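Local coordinates for protein alpha-L-rhamnosidase (PDB 3W5M) that hydrolyses terminal non-reducing alpha-L-rhamnose residues from alpha-L-rhamnosides, including citrus flavonoids and gum arabic, at residues 511-516 against 521-526; 547-552 against 561-566. All coordinates share one frame; numbering follows the deposited sequence. Where two conformers were deposited one is given.

Contact 1. Residues 511-516 against 521-526; sequences VRLRVS and TTVRLR
Val511 meets Leu525 methyl to methyl, Val511 CG2 lying 3.7 Å from Leu525 CD1, the tightest touch between the two strands. Val511 puts CG1 anti to its carbonyl carbon (chi1 -45°), which leaves CG2 to reach across, and the two side chains meet at a slant. Two residues on, Leu513 spans the middle with one methyl: its CD2 is 4.2 Å from Val523 CG1 and 4.3 Å from Leu525 CD1, bridging two residues of the facing strand. Val515 closes the row more loosely, CG2 to Val523 CG2 at 4.4 Å. All five residues are buried and purely apolar here, and the strand axes, 10.4 Å apart and running at 151°, are spaced for side-chain packing between layers, as in the beta-sandwich of the concanavalin-like domain. Arg512 and Arg524, which alternate with these apolar residues, start away from the facing strand; Arg512 forms salt bridges with Glu485 and Glu562. Within its layer, strand 511-515 is flanked by strand 587-594 and by Tyr561 of strand 559-561, while strand 522-526 lies between strand 548-552 and strand 572-576; from the latter Val573 packs on Val511, and Val575 on Val523 and Leu525.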
loop_
_atom_site.group_PDB
_atom_site.type_symbol
_atom_site.label_atom_id
_atom_site.label_comp_id
_atom_site.label_asym_id
_atom_site.label_seq_id
_atom_site.Cartn_x
_atom_site.Cartn_y
_atom_site.Cartn_z
ATOM N N VAL A 511 3.841 -16.155 0.319
ATOM C CA VAL A 511 3.810 -17.384 1.091
ATOM C C VAL A 511 5.209 -17.857 1.493
ATOM O O VAL A 511 6.206 -17.376 0.986
ATOM C CB VAL A 511 3.029 -18.495 0.346
ATOM C CG1 VAL A 511 1.745 -17.932 -0.219
ATOM C CG2 VAL A 511 3.875 -19.152 -0.733
ATOM N N ARG A 512 5.263 -18.764 2.442
ATOM C CA ARG A 512 6.427 -19.629 2.618
ATOM C C ARG A 512 6.032 -20.977 2.055
ATOM O O ARG A 512 4.980 -21.535 2.443
ATOM C CB ARG A 512 6.754 -19.774 4.103
ATOM C CG ARG A 512 7.829 -20.836 4.359
ATOM C CD ARG A 512 8.432 -20.736 5.752
ATOM N NE ARG A 512 7.433 -20.968 6.788
ATOM C CZ ARG A 512 6.907 -20.007 7.540
ATOM N NH1 ARG A 512 7.286 -18.743 7.383
ATOM N NH2 ARG A 512 5.996 -20.319 8.446
ATOM N N LEU A 513 6.869 -21.491 1.156
ATOM C CA LEU A 513 6.694 -22.803 0.544
ATOM C C LEU A 513 7.720 -23.729 1.176
ATOM O O LEU A 513 8.914 -23.358 1.245
ATOM C CB LEU A 513 6.951 -22.695 -0.949
ATOM C CG LEU A 513 6.983 -23.963 -1.789
ATOM C CD1 LEU A 513 5.601 -24.643 -1.833
ATOM C CD2 LEU A 513 7.520 -23.669 -3.181
ATOM N N ARG A 514 7.256 -24.890 1.674
ATOM C CA ARG A 514 8.158 -25.982 2.069
ATOM C C ARG A 514 7.972 -27.118 1.073
ATOM O O ARG A 514 6.843 -27.506 0.758
ATOM C CB ARG A 514 7.895 -26.515 3.485
ATOM C CG ARG A 514 7.836 -25.501 4.617
ATOM C CD ARG A 514 9.128 -24.710 4.815
ATOM N NE ARG A 514 10.294 -25.553 5.107
ATOM C CZ ARG A 514 10.630 -26.000 6.314
ATOM N NH1 ARG A 514 9.883 -25.702 7.370
ATOM N NH2 ARG A 514 11.719 -26.752 6.455
ATOM N N VAL A 515 9.073 -27.623 0.538
ATOM C CA VAL A 515 9.008 -28.653 -0.497
ATOM C C VAL A 515 10.286 -29.498 -0.489
ATOM O O VAL A 515 11.385 -28.989 -0.274
ATOM C CB VAL A 515 8.747 -28.036 -1.896
ATOM C CG1 VAL A 515 9.850 -27.036 -2.279
ATOM C CG2 VAL A 515 8.581 -29.106 -2.965
ATOM N N SER A 516 10.128 -30.803 -0.696
ATOM C CA SER A 516 11.278 -31.703 -0.839
ATOM C C SER A 516 11.151 -32.374 -2.169
ATOM O O SER A 516 10.064 -32.805 -2.551
ATOM C CB SER A 516 11.299 -32.784 0.235
ATOM O OG SER A 516 11.197 -32.229 1.527
ATOM N N THR A 521 13.359 -29.535 -10.132
ATOM C CA THR A 521 11.876 -29.551 -10.118
ATOM C C THR A 521 11.401 -28.098 -9.998
ATOM O O THR A 521 11.878 -27.386 -9.141
ATOM C CB THR A 521 11.327 -30.379 -8.945
ATOM O OG1 THR A 521 11.968 -31.670 -8.932
ATOM C CG2 THR A 521 9.819 -30.565 -9.066
ATOM N N THR A 522 10.493 -27.682 -10.868
ATOM C CA THR A 522 9.882 -26.331 -10.770
ATOM C C THR A 522 8.442 -26.275 -10.236
ATOM O O THR A 522 7.524 -26.820 -10.844
ATOM C CB THR A 522 9.987 -25.613 -12.120
ATOM O OG1 THR A 522 11.373 -25.541 -12.478
ATOM C CG2 THR A 522 9.394 -24.171 -12.054
ATOM N N VAL A 523 8.259 -25.576 -9.110
ATOM C CA VAL A 523 6.928 -25.401 -8.516
ATOM C C VAL A 523 6.448 -24.004 -8.860
ATOM O O VAL A 523 7.191 -23.050 -8.711
ATOM C CB VAL A 523 6.943 -25.555 -6.992
ATOM C CG1 VAL A 523 5.526 -25.464 -6.427
ATOM C CG2 VAL A 523 7.559 -26.890 -6.618
ATOM N N ARG A 524 5.207 -23.927 -9.303
ATOM C CA ARG A 524 4.573 -22.655 -9.612
ATOM C C ARG A 524 3.444 -22.369 -8.624
ATOM O O ARG A 524 2.672 -23.253 -8.269
ATOM C CB ARG A 524 4.051 -22.653 -11.041
ATOM C CG ARG A 524 5.137 -22.378 -12.049
ATOM C CD ARG A 524 4.658 -22.537 -13.477
ATOM N NE ARG A 524 5.811 -22.854 -14.313
ATOM C CZ ARG A 524 6.362 -24.063 -14.378
ATOM N NH1 ARG A 524 5.846 -25.067 -13.671
ATOM N NH2 ARG A 524 7.413 -24.270 -15.156
ATOM N N LEU A 525 3.362 -21.118 -8.165
ATOM C CA LEU A 525 2.356 -20.713 -7.182
ATOM C C LEU A 525 1.619 -19.550 -7.773
ATOM O O LEU A 525 2.199 -18.482 -7.917
ATOM C CB LEU A 525 3.003 -20.227 -5.878
ATOM C CG LEU A 525 4.046 -21.166 -5.253
ATOM C CD1 LEU A 525 4.722 -20.512 -4.056
ATOM C CD2 LEU A 525 3.388 -22.487 -4.869
ATOM N N ARG A 526 0.348 -19.748 -8.075
ATOM C CA ARG A 526 -0.526 -18.653 -8.501
ATOM C C ARG A 526 -1.430 -18.244 -7.339
ATOM O O ARG A 526 -1.746 -19.047 -6.462
ATOM C CB ARG A 526 -1.336 -19.025 -9.737
ATOM C CG ARG A 526 -0.487 -19.191 -10.997
ATOM C CD ARG A 526 -1.291 -19.088 -12.283
ATOM N NE ARG A 526 -2.390 -20.056 -12.330
ATOM C CZ ARG A 526 -3.600 -19.806 -12.828
ATOM N NH1 ARG A 526 -3.885 -18.616 -13.348
ATOM N NH2 ARG A 526 -4.530 -20.755 -12.794
#

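Contact 2. Residues 547-552 against 561-566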
loop_
_atom_site.group_PDB
_atom_site.type_symbol
_atom_site.label_atom_id
_atom_site.label_comp_id
_atom_site.label_asym_id
_atom_site.label_seq_id
_atom_site.Cartn_x
_atom_site.Cartn_y
_atom_site.Cartn_z
ATOM N N ALA A 547 0.838 -12.369 -10.760
ATOM C CA ALA A 547 0.878 -12.774 -9.340
ATOM C C ALA A 547 1.300 -14.253 -9.184
ATOM O O ALA A 547 0.670 -15.029 -8.461
ATOM C CB ALA A 547 -0.447 -12.472 -8.604
ATOM N N THR A 548 2.369 -14.599 -9.881
ATOM C CA THR A 548 2.896 -15.971 -9.883
ATOM C C THR A 548 4.329 -16.017 -9.410
ATOM O O THR A 548 5.200 -15.317 -9.947
ATOM C CB THR A 548 2.807 -16.587 -11.292
ATOM O OG1 THR A 548 1.457 -16.500 -11.754
ATOM C CG2 THR A 548 3.265 -18.072 -11.269
ATOM N N ASP A 549 4.583 -16.868 -8.418
ATOM C CA ASP A 549 5.959 -17.090 -7.942
ATOM C C ASP A 549 6.384 -18.496 -8.346
ATOM O O ASP A 549 5.583 -19.442 -8.264
ATOM C CB ASP A 549 6.037 -16.878 -6.423
ATOM C CG ASP A 549 5.499 -15.496 -5.992
ATOM O OD1 ASP A 549 5.668 -14.519 -6.763
ATOM O OD2 ASP A 549 4.920 -15.361 -4.888
ATOM N N THR A 550 7.635 -18.624 -8.787
ATOM C CA THR A 550 8.124 -19.854 -9.379
ATOM C C THR A 550 9.378 -20.209 -8.604
ATOM O O THR A 550 10.226 -19.342 -8.363
ATOM C CB THR A 550 8.445 -19.630 -10.875
ATOM O OG1 THR A 550 7.294 -19.093 -11.551
ATOM C CG2 THR A 550 8.881 -20.926 -11.573
ATOM N N TYR A 551 9.498 -21.472 -8.178
ATOM C CA TYR A 551 10.656 -21.894 -7.415
ATOM C C TYR A 551 11.217 -23.182 -7.997
ATOM O O TYR A 551 10.488 -24.136 -8.146
ATOM C CB TYR A 551 10.271 -22.165 -5.954
ATOM C CG TYR A 551 11.408 -22.680 -5.087
ATOM C CD1 TYR A 551 12.441 -21.828 -4.668
ATOM C CD2 TYR A 551 11.456 -24.018 -4.684
ATOM C CE1 TYR A 551 13.485 -22.291 -3.880
ATOM C CE2 TYR A 551 12.499 -24.495 -3.876
ATOM C CZ TYR A 551 13.506 -23.631 -3.472
ATOM O OH TYR A 551 14.553 -24.074 -2.695
ATOM N N THR A 552 12.514 -23.192 -8.299
ATOM C CA THR A 552 13.176 -24.384 -8.835
ATOM C C THR A 552 14.061 -24.959 -7.733
ATOM O O THR A 552 14.870 -24.258 -7.162
ATOM C CB THR A 552 14.003 -24.052 -10.091
ATOM O OG1 THR A 552 13.131 -23.541 -11.088
ATOM C CG2 THR A 552 14.676 -25.317 -10.658
ATOM N N TYR A 561 11.128 -21.755 0.630
ATOM C CA TYR A 561 11.185 -20.606 -0.285
ATOM C C TYR A 561 10.270 -19.501 0.239
ATOM O O TYR A 561 9.081 -19.751 0.507
ATOM C CB TYR A 561 10.796 -21.006 -1.714
ATOM C CG TYR A 561 10.641 -19.789 -2.619
ATOM C CD1 TYR A 561 11.711 -18.891 -2.822
ATOM C CD2 TYR A 561 9.423 -19.521 -3.232
ATOM C CE1 TYR A 561 11.547 -17.760 -3.618
ATOM C CE2 TYR A 561 9.252 -18.394 -4.037
ATOM C CZ TYR A 561 10.317 -17.530 -4.226
ATOM O OH TYR A 561 10.132 -16.406 -5.044
ATOM N N GLU A 562 10.821 -18.290 0.382
ATOM C CA GLU A 562 10.028 -17.147 0.830
ATOM C C GLU A 562 10.331 -15.985 -0.106
ATOM O O GLU A 562 11.431 -15.457 -0.061
ATOM C CB GLU A 562 10.408 -16.777 2.261
ATOM C CG GLU A 562 9.757 -17.699 3.299
ATOM C CD GLU A 562 10.307 -17.514 4.695
ATOM O OE1 GLU A 562 11.523 -17.262 4.841
ATOM O OE2 GLU A 562 9.531 -17.625 5.660
ATOM N N PRO A 563 9.377 -15.583 -0.947
ATOM C CA PRO A 563 9.674 -14.434 -1.841
ATOM C C PRO A 563 10.088 -13.172 -1.073
ATOM O O PRO A 563 9.706 -12.993 0.102
ATOM C CB PRO A 563 8.345 -14.209 -2.573
ATOM C CG PRO A 563 7.654 -15.547 -2.507
ATOM C CD PRO A 563 8.012 -16.109 -1.161
ATOM N N ARG A 564 10.854 -12.292 -1.715
ATOM C CA ARG A 564 11.289 -11.057 -1.035
ATOM C C ARG A 564 10.788 -9.780 -1.737
ATOM O O ARG A 564 10.587 -8.762 -1.088
ATOM C CB ARG A 564 12.818 -10.973 -0.966
ATOM C CG ARG A 564 13.494 -11.889 0.034
ATOM C CD ARG A 564 14.942 -12.100 -0.421
ATOM N NE ARG A 564 15.812 -12.791 0.548
ATOM C CZ ARG A 564 16.258 -14.039 0.384
ATOM N NH1 ARG A 564 15.882 -14.752 -0.672
ATOM N NH2 ARG A 564 17.063 -14.590 1.307
ATOM N N PHE A 565 10.662 -9.823 -3.055
ATOM C CA PHE A 565 10.488 -8.577 -3.824
ATOM C C PHE A 565 9.214 -8.532 -4.633
ATOM O O PHE A 565 9.144 -7.947 -5.750
ATOM C CB PHE A 565 11.736 -8.333 -4.674
ATOM C CG PHE A 565 12.980 -8.255 -3.848
ATOM C CD1 PHE A 565 13.128 -7.223 -2.916
ATOM C CD2 PHE A 565 13.990 -9.220 -3.964
ATOM C CE1 PHE A 565 14.258 -7.131 -2.128
ATOM C CE2 PHE A 565 15.136 -9.112 -3.193
ATOM C CZ PHE A 565 15.269 -8.080 -2.267
ATOM N N THR A 566 8.194 -9.169 -4.079
ATOM C CA THR A 566 6.870 -9.142 -4.723
ATOM C C THR A 566 5.847 -9.204 -3.602
ATOM O O THR A 566 6.197 -9.478 -2.466
ATOM C CB THR A 566 6.660 -10.324 -5.708
ATOM O OG1 THR A 566 5.428 -10.126 -6.394
ATOM C CG2 THR A 566 6.579 -11.638 -4.953
#
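Tyr551 overlaps the base of Tyr561 more than its ring: Tyr561 CB sits over one face of the Tyr551 ring, 3.7 Å from its centroid, a CH-pi contact. The ring planes are near parallel, at 22°, yet so far offset (centroids 5.0 Å apart) that the rings barely overlap; Tyr551 CD1 comes within 3.4 Å of Tyr561 CG. With CG anti to the backbone N (chi1 171°), Tyr561 reaches back past Tyr551, and the two side chains run in opposite directions. Their hydroxyls separate accordingly: Tyr551 OH hydrogen-bonds with Glu559 OE1 and Tyr561 OH with Glu437 OE2. Here strand 548-552 and the end of strand 559-561 face each other across the interior of the concanavalin-like beta-sandwich. An alanine in place of Tyr551 takes away the ring under Tyr561 CB and would probably leave a gap beside Tyr561, with its ring freer to shift and Glu559 without its hydroxyl mate. Further along, Asp549 CB lies at the edge of the Tyr561 ring, 4.3 Å from Tyr561 CE2. The buried carboxylate of Asp549 packs against carbon, its OD2 3.6 Å from Pro563 CG and its OD1 3.5 Å from Thr566 CG2. Its polar needs are met elsewhere: OD2 is hydrogen-bonded to His568 NE2, and OD1 to the backbone N of Glu437.

Overall arrangement
Following the chain from the N terminus, 511-516 and 521-526 come first, joined by a four-residue connection, so contact 1 closes a short loop. Contact 2 opens later and closes a loop of eight residues, whose end carries the start of strand 559-561; the two lie in series, neither nested nor crossed. In space they are neighbours, with centres about 8 Å apart. Strand 522-528 pairs with strand 548-552, Leu525 N lying 2.8 Å from Asp549 O, and strand 510-515 pairs with strand 559-561, Leu513 O lying 2.8 Å from Tyr561 N. Contact 1 joins the two layers of the concanavalin-like domain strand to strand; contact 2 does so through strand 548-552, the end of strand 559-561 and the loop that follows it.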